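Local coordinates for protein thermotoga maritima TmcAL (Thermotoga maritima, PDB 5Y0T) that belongs to the HIGH nucleotidyl transferase family of the HUP clan and holds adenosine-5'-rp-alpha-thio-triphosphate in a pocket of its alpha/beta fold, at residues D51-A56 with K393-Y398; P360-M365 with E386-D391; A115-E120 with R149-K154; K127-E132 with Y137-A142. All blocks are in the same frame, centred on the assembly; numbering follows the deposited sequence.

Contact 1: D51-A56 with K393-Y398; sequences DKFARA and KATNFY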
loop_
_atom_site.group_PDB
_atom_site.type_symbol
_atom_site.label_atom_id
_atom_site.label_comp_id
_atom_site.label_asym_id
_atom_site.label_seq_id
_atom_site.Cartn_x
_atom_site.Cartn_y
_atom_site.Cartn_z
ATOM N N ASP A 51 -5.884 -1.391 -21.150
ATOM C CA ASP A 51 -4.540 -1.883 -20.831
ATOM C C ASP A 51 -3.670 -2.066 -22.069
ATOM O O ASP A 51 -4.105 -1.837 -23.197
ATOM C CB ASP A 51 -4.602 -3.174 -19.978
ATOM C CG ASP A 51 -5.041 -4.415 -20.742
ATOM O OD1 ASP A 51 -5.136 -4.419 -21.991
ATOM O OD2 ASP A 51 -5.283 -5.431 -20.050
ATOM N N LYS A 52 -2.420 -2.457 -21.846
ATOM C CA LYS A 52 -1.428 -2.451 -22.918
ATOM C C LYS A 52 -1.696 -3.552 -23.939
ATOM O O LYS A 52 -1.319 -3.429 -25.108
ATOM C CB LYS A 52 -0.015 -2.602 -22.329
ATOM C CG LYS A 52 0.206 -3.966 -21.657
ATOM C CD LYS A 52 1.450 -3.953 -20.766
ATOM C CE LYS A 52 1.622 -5.314 -20.074
ATOM N NZ LYS A 52 2.842 -5.330 -19.190
ATOM N N PHE A 53 -2.366 -4.620 -23.519
ATOM C CA PHE A 53 -2.678 -5.702 -24.461
ATOM C C PHE A 53 -3.732 -5.242 -25.474
ATOM O O PHE A 53 -3.639 -5.510 -26.679
ATOM C CB PHE A 53 -3.138 -6.944 -23.692
ATOM C CG PHE A 53 -2.114 -7.432 -22.690
ATOM C CD1 PHE A 53 -0.914 -7.965 -23.117
ATOM C CD2 PHE A 53 -2.354 -7.342 -21.334
ATOM C CE1 PHE A 53 0.032 -8.406 -22.197
ATOM C CE2 PHE A 53 -1.411 -7.777 -20.415
ATOM C CZ PHE A 53 -0.226 -8.308 -20.852
ATOM N N ALA A 54 -4.728 -4.522 -24.984
ATOM C CA ALA A 54 -5.725 -3.925 -25.867
ATOM C C ALA A 54 -5.101 -2.852 -26.765
ATOM O O ALA A 54 -5.356 -2.799 -27.975
ATOM C CB ALA A 54 -6.870 -3.337 -25.043
ATOM N N ARG A 55 -4.279 -1.989 -26.186
ATOM C CA ARG A 55 -3.716 -0.899 -26.982
ATOM C C ARG A 55 -2.658 -1.430 -27.972
ATOM O O ARG A 55 -2.517 -0.898 -29.070
ATOM C CB ARG A 55 -3.155 0.197 -26.061
ATOM C CG ARG A 55 -4.237 1.212 -25.651
ATOM C CD ARG A 55 -3.935 1.927 -24.318
ATOM N NE ARG A 55 -2.545 2.378 -24.235
ATOM C CZ ARG A 55 -1.660 1.859 -23.395
ATOM N NH1 ARG A 55 -2.035 0.901 -22.545
ATOM N NH2 ARG A 55 -0.411 2.300 -23.386
ATOM N N ALA A 56 -1.949 -2.499 -27.608
ATOM C CA ALA A 56 -1.038 -3.155 -28.568
ATOM C C ALA A 56 -1.797 -3.672 -29.791
ATOM O O ALA A 56 -1.353 -3.525 -30.942
ATOM C CB ALA A 56 -0.277 -4.305 -27.898
ATOM N N LYS A 393 4.513 -6.074 -11.747
ATOM C CA LYS A 393 3.844 -5.487 -10.591
ATOM C C LYS A 393 2.852 -4.406 -11.032
ATOM O O LYS A 393 1.729 -4.325 -10.518
ATOM C CB LYS A 393 4.882 -4.916 -9.614
ATOM C CG LYS A 393 4.303 -4.000 -8.539
ATOM C CD LYS A 393 5.291 -3.773 -7.385
ATOM C CE LYS A 393 6.534 -3.007 -7.809
ATOM N NZ LYS A 393 7.560 -2.920 -6.710
ATOM N N ALA A 394 3.259 -3.579 -11.991
ATOM C CA ALA A 394 2.385 -2.519 -12.484
ATOM C C ALA A 394 1.126 -3.106 -13.117
ATOM O O ALA A 394 0.019 -2.604 -12.902
ATOM C CB ALA A 394 3.120 -1.633 -13.486
ATOM N N THR A 395 1.299 -4.157 -13.907
ATOM C CA THR A 395 0.162 -4.852 -14.516
ATOM C C THR A 395 -0.766 -5.442 -13.470
ATOM O O THR A 395 -1.991 -5.316 -13.558
ATOM C CB THR A 395 0.644 -5.990 -15.475
ATOM O OG1 THR A 395 1.493 -5.426 -16.476
ATOM C CG2 THR A 395 -0.518 -6.678 -16.169
ATOM N N ASN A 396 -0.187 -6.100 -12.476
ATOM C CA ASN A 396 -0.997 -6.745 -11.455
ATOM C C ASN A 396 -1.778 -5.740 -10.615
ATOM O O ASN A 396 -2.935 -5.980 -10.261
ATOM C CB ASN A 396 -0.113 -7.614 -10.565
ATOM C CG ASN A 396 0.402 -8.843 -11.294
ATOM O OD1 ASN A 396 -0.143 -9.233 -12.333
ATOM N ND2 ASN A 396 1.436 -9.479 -10.742
ATOM N N PHE A 397 -1.140 -4.618 -10.304
ATOM C CA PHE A 397 -1.778 -3.558 -9.547
ATOM C C PHE A 397 -2.892 -2.917 -10.376
ATOM O O PHE A 397 -4.021 -2.763 -9.922
ATOM C CB PHE A 397 -0.739 -2.521 -9.140
ATOM C CG PHE A 397 -1.304 -1.339 -8.393
ATOM C CD1 PHE A 397 -1.604 -1.436 -7.041
ATOM C CD2 PHE A 397 -1.506 -0.117 -9.040
ATOM C CE1 PHE A 397 -2.117 -0.327 -6.340
ATOM C CE2 PHE A 397 -2.016 0.992 -8.354
ATOM C CZ PHE A 397 -2.314 0.890 -7.003
ATOM N N TYR A 398 -2.567 -2.553 -11.606
ATOM C CA TYR A 398 -3.558 -1.965 -12.515
ATOM C C TYR A 398 -4.854 -2.790 -12.641
ATOM O O TYR A 398 -5.964 -2.242 -12.593
ATOM C CB TYR A 398 -2.896 -1.784 -13.882
ATOM C CG TYR A 398 -3.771 -1.228 -14.981
ATOM C CD1 TYR A 398 -4.586 -2.070 -15.740
ATOM C CD2 TYR A 398 -3.729 0.122 -15.312
ATOM C CE1 TYR A 398 -5.366 -1.571 -16.776
ATOM C CE2 TYR A 398 -4.498 0.632 -16.366
ATOM C CZ TYR A 398 -5.312 -0.225 -17.089
ATOM O OH TYR A 398 -6.094 0.255 -18.120
#
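Tyr-398 lays the CE1 side of its ring against the methylene of Asp-51, with CE1 3.7 Å from Asp-51 CB. Its phenol oxygen is hydrogen-bonded to the carbonyl of Ala-48, just ahead of helix 52-61. Asp-51 is the N-cap of that helix: its OD1 accepts from Ala-54 N at 3.0 Å, the N-H pointing almost straight at the oxygen (170°), while OD2 forms a salt bridge with Arg-412. Beside it, the extended chain of Lys-52 runs across Thr-395 at about a right angle. The ammonium NZ donates to Thr-395 OG1 at 3.0 Å, and it also pairs with Asp-413 and Glu-69. Thr-395 OG1 sits beside its own backbone N (chi1 -57°), where it meets the lysine and is hydrogen-bonded to Asp-413 as well. The lysine-threonine bond and the shared Asp-413 join the start of helix 52-61 to helix 381-399, and two carboxylates beside a buried ammonium would probably favour its charged form.

Contact 2: P360-M365 with E386-D391; sequences PIVTNM and EQIDLD
Ile-388 and Met-365 reach toward each other tip to tip, and this meeting is the tight part of a small, wholly apolar contact between helix 381-399 and the chain around the short strand 361-362. The delta methyl of the isoleucine, CD1, lies 3.9 Å from Met-365 SD. The thioether's own methyl fits alongside, with Met-365 CE 3.9 Å from Ile-388 CG1, so that the end of one branch is met by both sulfur and methyl. Two bends in the methionine chain, at chi2 (-66°) and chi3 (-81°), make this possible by folding SD and CE back from an extended course.

The packing slackens at Val-362, whose CG2 only approaches the same isoleucine methyl, Ile-388 CD1, at 4.4 Å. This valine is hydrogen-bonded through its backbone to Ile-337 and Ile-339 of strand 337-343, which places it at the sheet. In contrast to the three buried side chains, Thr-363 and Asn-364 are partly exposed on the turn that leaves the strand, and Asp-389 is exposed on the helix, its CB directed away from the strand segment.

Tyr-336 also packs on Ile-388. With no polar group between its side chains, this patch gives contact through dispersion and the exclusion of water, without directional bonds; those come from nearby Asp-391, which is hydrogen-bonded to Tyr-336 and Val-72.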
loop_
_atom_site.group_PDB
_atom_site.type_symbol
_atom_site.label_atom_id
_atom_site.label_comp_id
_atom_site.label_asym_id
_atom_site.label_seq_id
_atom_site.Cartn_x
_atom_site.Cartn_y
_atom_site.Cartn_z
ATOM N N PRO A 360 18.174 -9.211 -24.812
ATOM C CA PRO A 360 17.365 -10.437 -24.868
ATOM C C PRO A 360 15.920 -10.113 -25.222
ATOM O O PRO A 360 15.381 -9.127 -24.725
ATOM C CB PRO A 360 17.461 -10.998 -23.438
ATOM C CG PRO A 360 18.687 -10.386 -22.873
ATOM C CD PRO A 360 18.769 -9.013 -23.480
ATOM N N ILE A 361 15.311 -10.923 -26.076
ATOM C CA ILE A 361 13.928 -10.699 -26.479
ATOM C C ILE A 361 13.011 -11.602 -25.659
ATOM O O ILE A 361 13.215 -12.813 -25.602
ATOM C CB ILE A 361 13.749 -10.972 -27.989
ATOM C CG1 ILE A 361 14.499 -9.909 -28.793
ATOM C CG2 ILE A 361 12.276 -10.993 -28.374
ATOM C CD1 ILE A 361 14.848 -10.347 -30.201
ATOM N N VAL A 362 12.021 -11.001 -25.009
ATOM C CA VAL A 362 11.050 -11.748 -24.215
ATOM C C VAL A 362 9.718 -11.770 -24.958
ATOM O O VAL A 362 9.112 -10.725 -25.160
ATOM C CB VAL A 362 10.858 -11.118 -22.806
ATOM C CG1 VAL A 362 9.786 -11.874 -22.006
ATOM C CG2 VAL A 362 12.186 -11.079 -22.046
ATOM N N THR A 363 9.292 -12.948 -25.401
ATOM C CA THR A 363 7.957 -13.134 -25.983
ATOM C C THR A 363 7.102 -13.848 -24.944
ATOM O O THR A 363 6.042 -13.372 -24.532
ATOM C CB THR A 363 7.967 -13.939 -27.326
ATOM O OG1 THR A 363 8.845 -15.064 -27.222
ATOM C CG2 THR A 363 8.436 -13.066 -28.473
ATOM N N ASN A 364 7.577 -15.009 -24.538
ATOM C CA ASN A 364 6.875 -15.840 -23.580
ATOM C C ASN A 364 7.338 -15.487 -22.171
ATOM O O ASN A 364 8.432 -15.879 -21.748
ATOM C CB ASN A 364 7.164 -17.309 -23.911
ATOM C CG ASN A 364 6.253 -18.279 -23.188
ATOM O OD1 ASN A 364 5.697 -17.970 -22.135
ATOM N ND2 ASN A 364 6.121 -19.492 -23.747
ATOM N N MET A 365 6.480 -14.809 -21.418
ATOM C CA MET A 365 6.885 -14.304 -20.103
ATOM C C MET A 365 7.161 -15.446 -19.128
ATOM O O MET A 365 8.034 -15.341 -18.270
ATOM C CB MET A 365 5.825 -13.357 -19.543
ATOM C CG MET A 365 5.965 -11.903 -20.029
ATOM S SD MET A 365 7.469 -11.086 -19.457
ATOM C CE MET A 365 6.979 -10.595 -17.793
ATOM N N GLU A 386 14.901 -6.691 -11.622
ATOM C CA GLU A 386 14.184 -5.564 -11.009
ATOM C C GLU A 386 13.291 -4.830 -11.997
ATOM O O GLU A 386 12.139 -4.498 -11.677
ATOM C CB GLU A 386 15.175 -4.580 -10.355
ATOM C CG GLU A 386 15.892 -5.226 -9.173
ATOM C CD GLU A 386 16.847 -4.295 -8.434
ATOM O OE1 GLU A 386 16.953 -3.110 -8.799
ATOM O OE2 GLU A 386 17.497 -4.762 -7.477
ATOM N N GLN A 387 13.796 -4.593 -13.203
ATOM C CA GLN A 387 13.002 -3.907 -14.206
ATOM C C GLN A 387 11.753 -4.705 -14.568
ATOM O O GLN A 387 10.640 -4.163 -14.571
ATOM C CB GLN A 387 13.842 -3.626 -15.467
ATOM C CG GLN A 387 14.879 -2.529 -15.281
ATOM C CD GLN A 387 15.740 -2.296 -16.522
ATOM O OE1 GLN A 387 15.749 -3.105 -17.451
ATOM N NE2 GLN A 387 16.455 -1.175 -16.543
ATOM N N ILE A 388 11.917 -5.996 -14.863
ATOM C CA ILE A 388 10.778 -6.762 -15.362
ATOM C C ILE A 388 9.789 -7.070 -14.224
ATOM O O ILE A 388 8.576 -7.132 -14.454
ATOM C CB ILE A 388 11.240 -8.052 -16.095
ATOM C CG1 ILE A 388 10.205 -8.480 -17.137
ATOM C CG2 ILE A 388 11.570 -9.206 -15.103
ATOM C CD1 ILE A 388 10.768 -9.489 -18.154
ATOM N N ASP A 389 10.292 -7.183 -12.996
ATOM C CA ASP A 389 9.434 -7.328 -11.823
ATOM C C ASP A 389 8.526 -6.099 -11.660
ATOM O O ASP A 389 7.340 -6.220 -11.320
ATOM C CB ASP A 389 10.275 -7.531 -10.561
ATOM C CG ASP A 389 9.431 -7.501 -9.287
ATOM O OD1 ASP A 389 8.738 -8.501 -9.012
ATOM O OD2 ASP A 389 9.448 -6.468 -8.579
ATOM N N LEU A 390 9.071 -4.922 -11.940
ATOM C CA LEU A 390 8.270 -3.695 -11.908
ATOM C C LEU A 390 7.203 -3.705 -12.998
ATOM O O LEU A 390 6.041 -3.344 -12.744
ATOM C CB LEU A 390 9.178 -2.461 -12.036
ATOM C CG LEU A 390 8.464 -1.111 -12.127
ATOM C CD1 LEU A 390 7.509 -0.893 -10.926
ATOM C CD2 LEU A 390 9.459 0.017 -12.239
ATOM N N ASP A 391 7.566 -4.148 -14.205
ATOM C CA ASP A 391 6.576 -4.250 -15.286
ATOM C C ASP A 391 5.393 -5.150 -14.894
ATOM O O ASP A 391 4.226 -4.804 -15.115
ATOM C CB ASP A 391 7.225 -4.781 -16.576
ATOM C CG ASP A 391 8.166 -3.770 -17.223
ATOM O OD1 ASP A 391 8.184 -2.594 -16.790
ATOM O OD2 ASP A 391 8.906 -4.163 -18.159
#

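Contact 3: A115-E120 with R149-K154; sequences ARILYE and RYFSMK
Ile-117 projects from helix 108-120 into the angle between two aromatic rings, Tyr-150 and Phe-151, in a helix-to-helix packing within the all-helical run that follows strand 98-103. Helix 139-153 supplies both rings near its C-terminal end. The isoleucine and the tyrosine cross obliquely, and the beta-branched side chain uses both arms. Its CG2 lies over one face of the Tyr-150 ring, 4.1 Å from CE2, while its longer arm brings CD1 to 3.6 Å from that same Tyr-150 CE2. The tyrosine is swung into place by chi1 of -170°, with CG anti to the backbone N, which carries the ring out from its helix toward the isoleucine.

Phe-151 is turned differently. Its CB does not head for helix 108-120, yet the far part of the ring comes round to it, and the ring is also engaged edge-to-face with Trp-156. Lys-154, just past the end of the same helix, sets its CG 4.1 Å above the tyrosine ring plane, offset toward the rim. Pro-122, in the short link after helix 108-120, packs on both Ile-117 and Tyr-150. Phe-151 CE1 lies 3.9 Å from Ile-117 CD1, the same methyl that touches the tyrosine.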
loop_
_atom_site.group_PDB
_atom_site.type_symbol
_atom_site.label_atom_id
_atom_site.label_comp_id
_atom_site.label_asym_id
_atom_site.label_seq_id
_atom_site.Cartn_x
_atom_site.Cartn_y
_atom_site.Cartn_z
ATOM N N ALA A 115 20.103 19.376 -29.423
ATOM C CA ALA A 115 20.547 18.104 -28.848
ATOM C C ALA A 115 22.068 17.994 -28.842
ATOM O O ALA A 115 22.649 17.468 -27.895
ATOM C CB ALA A 115 19.942 16.925 -29.599
ATOM N N ARG A 116 22.706 18.505 -29.892
ATOM C CA ARG A 116 24.171 18.467 -29.998
ATOM C C ARG A 116 24.858 19.268 -28.869
ATOM O O ARG A 116 25.829 18.806 -28.250
ATOM C CB ARG A 116 24.599 18.991 -31.376
ATOM C CG ARG A 116 26.092 19.187 -31.566
ATOM C CD ARG A 116 26.851 17.876 -31.512
ATOM N NE ARG A 116 26.455 16.934 -32.559
ATOM C CZ ARG A 116 27.051 15.762 -32.762
ATOM N NH1 ARG A 116 28.071 15.396 -31.995
ATOM N NH2 ARG A 116 26.632 14.958 -33.731
ATOM N N ILE A 117 24.342 20.461 -28.589
ATOM C CA ILE A 117 24.870 21.273 -27.494
ATOM C C ILE A 117 24.733 20.554 -26.164
ATOM O O ILE A 117 25.691 20.489 -25.387
ATOM C CB ILE A 117 24.169 22.645 -27.425
ATOM C CG1 ILE A 117 24.446 23.429 -28.705
ATOM C CG2 ILE A 117 24.665 23.448 -26.220
ATOM C CD1 ILE A 117 23.508 24.619 -28.916
ATOM N N LEU A 118 23.556 19.990 -25.902
ATOM C CA LEU A 118 23.332 19.265 -24.651
ATOM C C LEU A 118 24.189 18.006 -24.553
ATOM O O LEU A 118 24.545 17.562 -23.459
ATOM C CB LEU A 118 21.855 18.881 -24.500
ATOM C CG LEU A 118 20.832 20.020 -24.558
ATOM C CD1 LEU A 118 19.429 19.464 -24.409
ATOM C CD2 LEU A 118 21.117 21.066 -23.477
ATOM N N TYR A 119 24.496 17.415 -25.701
ATOM C CA TYR A 119 25.361 16.242 -25.752
ATOM C C TYR A 119 26.819 16.619 -25.505
ATOM O O TYR A 119 27.509 16.004 -24.691
ATOM C CB TYR A 119 25.210 15.543 -27.109
ATOM C CG TYR A 119 26.167 14.398 -27.343
ATOM C CD1 TYR A 119 26.227 13.312 -26.464
ATOM C CD2 TYR A 119 26.992 14.385 -28.458
ATOM C CE1 TYR A 119 27.108 12.257 -26.685
ATOM C CE2 TYR A 119 27.870 13.337 -28.689
ATOM C CZ TYR A 119 27.924 12.279 -27.804
ATOM O OH TYR A 119 28.806 11.252 -28.049
ATOM N N GLU A 120 27.300 17.640 -26.203
ATOM C CA GLU A 120 28.709 17.999 -26.079
ATOM C C GLU A 120 29.019 18.790 -24.814
ATOM O O GLU A 120 30.151 18.767 -24.329
ATOM C CB GLU A 120 29.153 18.767 -27.313
ATOM C CG GLU A 120 29.239 17.864 -28.525
ATOM C CD GLU A 120 29.708 18.594 -29.748
ATOM O OE1 GLU A 120 29.825 19.836 -29.684
ATOM O OE2 GLU A 120 29.959 17.925 -30.770
ATOM N N ARG A 149 21.065 32.070 -23.651
ATOM C CA ARG A 149 22.243 32.892 -23.436
ATOM C C ARG A 149 23.371 32.378 -24.319
ATOM O O ARG A 149 24.157 33.163 -24.866
ATOM C CB ARG A 149 22.637 32.899 -21.956
ATOM C CG ARG A 149 21.689 33.725 -21.089
ATOM C CD ARG A 149 21.979 33.589 -19.601
ATOM N NE ARG A 149 23.235 34.221 -19.200
ATOM C CZ ARG A 149 23.794 34.071 -18.002
ATOM N NH1 ARG A 149 23.214 33.299 -17.093
ATOM N NH2 ARG A 149 24.937 34.681 -17.715
ATOM N N TYR A 150 23.417 31.063 -24.488
ATOM C CA TYR A 150 24.371 30.428 -25.392
ATOM C C TYR A 150 24.111 30.859 -26.835
ATOM O O TYR A 150 25.033 31.260 -27.545
ATOM C CB TYR A 150 24.299 28.902 -25.269
ATOM C CG TYR A 150 25.405 28.176 -25.998
ATOM C CD1 TYR A 150 26.695 28.139 -25.479
ATOM C CD2 TYR A 150 25.165 27.531 -27.203
ATOM C CE1 TYR A 150 27.717 27.481 -26.139
ATOM C CE2 TYR A 150 26.186 26.868 -27.876
ATOM C CZ TYR A 150 27.457 26.848 -27.336
ATOM O OH TYR A 150 28.476 26.202 -27.992
ATOM N N PHE A 151 22.853 30.785 -27.265
ATOM C CA PHE A 151 22.487 31.241 -28.606
ATOM C C PHE A 151 22.905 32.685 -28.863
ATOM O O PHE A 151 23.426 33.000 -29.932
ATOM C CB PHE A 151 20.985 31.086 -28.831
ATOM C CG PHE A 151 20.597 29.756 -29.416
ATOM C CD1 PHE A 151 21.080 28.579 -28.871
ATOM C CD2 PHE A 151 19.752 29.688 -30.517
ATOM C CE1 PHE A 151 20.723 27.346 -29.409
ATOM C CE2 PHE A 151 19.386 28.472 -31.062
ATOM C CZ PHE A 151 19.871 27.293 -30.506
ATOM N N SER A 152 22.678 33.551 -27.879
ATOM C CA SER A 152 23.031 34.962 -27.990
ATOM C C SER A 152 24.529 35.160 -28.137
ATOM O O SER A 152 24.974 35.958 -28.960
ATOM C CB SER A 152 22.533 35.748 -26.773
ATOM O OG SER A 152 21.120 35.835 -26.764
ATOM N N MET A 153 25.302 34.446 -27.327
ATOM C CA MET A 153 26.757 34.535 -27.381
ATOM C C MET A 153 27.277 34.136 -28.768
ATOM O O MET A 153 28.279 34.672 -29.246
ATOM C CB MET A 153 27.379 33.654 -26.290
ATOM C CG MET A 153 28.871 33.412 -26.445
ATOM S SD MET A 153 29.441 31.957 -25.539
ATOM C CE MET A 153 29.621 32.641 -23.890
ATOM N N LYS A 154 26.564 33.223 -29.418
ATOM C CA LYS A 154 26.950 32.702 -30.729
ATOM C C LYS A 154 26.494 33.590 -31.885
ATOM O O LYS A 154 26.811 33.318 -33.047
ATOM C CB LYS A 154 26.383 31.296 -30.933
ATOM C CG LYS A 154 26.944 30.245 -29.994
ATOM C CD LYS A 154 28.441 30.085 -30.178
ATOM C CE LYS A 154 28.793 28.662 -30.578
ATOM N NZ LYS A 154 30.266 28.445 -30.626
#

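Contact 4: K127-E132 with Y137-A142; sequences KFLHEE and YSFPNA
Glu-132 and Leu-129 face Ala-142 and its neighbours across a helical hairpin, in which helix 123-134 turns through a short loop into helix 139-153. The apolar contacts centre on the alanine. Its small side chain lets the backbones come close, with the CA atoms of Glu-132 and Ala-142 5.0 Å apart and their CB atoms at 3.6 Å. Leu-129 brings CD1 to 4.0 Å from Ala-142 CB, whereas its CD2 only skirts Phe-139 CE1 at 4.3 Å.

Polar bonding between the segments is slight: Tyr-137 N donates to Glu-132 O in a weak hydrogen bond of 3.3 Å across the loop. The glutamate's charge is answered by Arg-149, farther along helix 139-153, which pairs with OE2.

The flat groups form the last set. A bend at chi2 (-60°) brings the Glu-132 carboxylate beside the Tyr-137 ring. The two side chains lie alongside and point the same way, with carboxylate and ring planes 18° apart, and Glu-132 OE1 rests 3.4 Å from Tyr-137 CD2.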
loop_
_atom_site.group_PDB
_atom_site.type_symbol
_atom_site.label_atom_id
_atom_site.label_comp_id
_atom_site.label_asym_id
_atom_site.label_seq_id
_atom_site.Cartn_x
_atom_site.Cartn_y
_atom_site.Cartn_z
ATOM N N LYS A 127 28.489 26.805 -17.827
ATOM C CA LYS A 127 28.608 27.991 -16.966
ATOM C C LYS A 127 27.260 28.694 -16.829
ATOM O O LYS A 127 26.836 29.017 -15.724
ATOM C CB LYS A 127 29.641 28.982 -17.504
ATOM C CG LYS A 127 31.055 28.451 -17.622
ATOM C CD LYS A 127 31.579 27.878 -16.317
ATOM C CE LYS A 127 32.931 27.203 -16.534
ATOM N NZ LYS A 127 33.891 28.081 -17.271
ATOM N N PHE A 128 26.595 28.940 -17.958
ATOM C CA PHE A 128 25.268 29.558 -17.949
ATOM C C PHE A 128 24.281 28.706 -17.163
ATOM O O PHE A 128 23.518 29.216 -16.350
ATOM C CB PHE A 128 24.741 29.770 -19.374
ATOM C CG PHE A 128 25.452 30.855 -20.139
ATOM C CD1 PHE A 128 25.912 31.994 -19.499
ATOM C CD2 PHE A 128 25.642 30.738 -21.512
ATOM C CE1 PHE A 128 26.556 33.001 -20.206
ATOM C CE2 PHE A 128 26.289 31.731 -22.227
ATOM C CZ PHE A 128 26.747 32.868 -21.570
ATOM N N LEU A 129 24.308 27.399 -17.409
ATOM C CA LEU A 129 23.388 26.477 -16.760
ATOM C C LEU A 129 23.532 26.533 -15.256
ATOM O O LEU A 129 22.542 26.617 -14.538
ATOM C CB LEU A 129 23.618 25.038 -17.244
ATOM C CG LEU A 129 22.712 23.985 -16.593
ATOM C CD1 LEU A 129 21.246 24.319 -16.823
ATOM C CD2 LEU A 129 23.053 22.557 -17.093
ATOM N N HIS A 130 24.775 26.488 -14.790
ATOM C CA HIS A 130 25.060 26.492 -13.363
ATOM C C HIS A 130 24.558 27.784 -12.713
ATOM O O HIS A 130 23.941 27.753 -11.646
ATOM C CB HIS A 130 26.558 26.317 -13.128
ATOM C CG HIS A 130 26.932 26.159 -11.688
ATOM N ND1 HIS A 130 26.081 25.605 -10.754
ATOM C CD2 HIS A 130 28.063 26.486 -11.019
ATOM C CE1 HIS A 130 26.674 25.595 -9.573
ATOM N NE2 HIS A 130 27.878 26.125 -9.706
ATOM N N GLU A 131 24.820 28.919 -13.358
ATOM C CA GLU A 131 24.349 30.200 -12.850
ATOM C C GLU A 131 22.835 30.226 -12.683
ATOM O O GLU A 131 22.327 30.668 -11.652
ATOM C CB GLU A 131 24.770 31.339 -13.770
ATOM C CG GLU A 131 26.236 31.656 -13.739
ATOM C CD GLU A 131 26.547 32.929 -14.489
ATOM O OE1 GLU A 131 25.595 33.602 -14.941
ATOM O OE2 GLU A 131 27.742 33.254 -14.627
ATOM N N GLU A 132 22.121 29.745 -13.699
ATOM C CA GLU A 132 20.661 29.751 -13.674
ATOM C C GLU A 132 20.122 28.828 -12.584
ATOM O O GLU A 132 19.162 29.172 -11.897
ATOM C CB GLU A 132 20.092 29.352 -15.035
ATOM C CG GLU A 132 20.464 30.293 -16.166
ATOM C CD GLU A 132 19.967 31.716 -15.942
ATOM O OE1 GLU A 132 18.849 31.874 -15.412
ATOM O OE2 GLU A 132 20.689 32.671 -16.299
ATOM N N TYR A 137 16.192 28.669 -10.434
ATOM C CA TYR A 137 15.262 28.197 -11.451
ATOM C C TYR A 137 15.265 26.668 -11.494
ATOM O O TYR A 137 16.275 26.036 -11.181
ATOM C CB TYR A 137 15.615 28.768 -12.834
ATOM C CG TYR A 137 15.297 30.243 -13.006
ATOM C CD1 TYR A 137 13.997 30.714 -12.879
ATOM C CD2 TYR A 137 16.295 31.158 -13.319
ATOM C CE1 TYR A 137 13.703 32.059 -13.040
ATOM C CE2 TYR A 137 16.009 32.503 -13.488
ATOM C CZ TYR A 137 14.715 32.947 -13.346
ATOM O OH TYR A 137 14.433 34.284 -13.506
ATOM N N SER A 138 14.129 26.085 -11.869
ATOM C CA SER A 138 14.035 24.641 -12.094
ATOM C C SER A 138 14.886 24.233 -13.296
ATOM O O SER A 138 15.166 25.060 -14.166
ATOM C CB SER A 138 12.582 24.227 -12.320
ATOM O OG SER A 138 12.131 24.681 -13.587
ATOM N N PHE A 139 15.292 22.967 -13.354
ATOM C CA PHE A 139 16.161 22.515 -14.440
ATOM C C PHE A 139 15.608 22.818 -15.845
ATOM O O PHE A 139 16.346 23.322 -16.692
ATOM C CB PHE A 139 16.462 21.015 -14.328
ATOM C CG PHE A 139 17.329 20.511 -15.443
ATOM C CD1 PHE A 139 18.699 20.709 -15.412
ATOM C CD2 PHE A 139 16.771 19.877 -16.545
ATOM C CE1 PHE A 139 19.502 20.262 -16.453
ATOM C CE2 PHE A 139 17.566 19.431 -17.584
ATOM C CZ PHE A 139 18.935 19.627 -17.537
ATOM N N PRO A 140 14.320 22.522 -16.104
ATOM C CA PRO A 140 13.845 22.858 -17.451
ATOM C C PRO A 140 13.942 24.359 -17.777
ATOM O O PRO A 140 14.257 24.714 -18.916
ATOM C CB PRO A 140 12.382 22.394 -17.430
ATOM C CG PRO A 140 12.318 21.368 -16.344
ATOM C CD PRO A 140 13.280 21.838 -15.311
ATOM N N ASN A 141 13.682 25.224 -16.800
ATOM C CA ASN A 141 13.783 26.660 -17.032
ATOM C C ASN A 141 15.235 27.094 -17.192
ATOM O O ASN A 141 15.579 27.819 -18.130
ATOM C CB ASN A 141 13.121 27.444 -15.895
ATOM C CG ASN A 141 11.610 27.542 -16.047
ATOM O OD1 ASN A 141 11.072 27.396 -17.147
ATOM N ND2 ASN A 141 10.918 27.803 -14.940
ATOM N N ALA A 142 16.081 26.631 -16.276
ATOM C CA ALA A 142 17.504 26.951 -16.275
ATOM C C ALA A 142 18.182 26.556 -17.578
ATOM O O ALA A 142 18.950 27.336 -18.148
ATOM C CB ALA A 142 18.196 26.269 -15.106
#

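In the fold
From the N terminus, the chain enters contact 1 at residues 51-56 and closes that loop only at 393-398, so the other three contacts all nest within it. Contact 3 opens next, at 115-120, and contact 4 opens and closes inside it before 149-154 is reached. These two join the consecutive helices 108-120, 123-134 and 139-153, and salt bridges of Arg-149 link them. Contact 2 follows in series, pairing strand 361-362 with helix 381-399, the helix that also serves contact 1. Contacts 1 and 2 thus attach one late helix to early and late parts of the fold, their centres about 13 Å apart; the helical pair lies about 37 to 40 Å away, centre to centre.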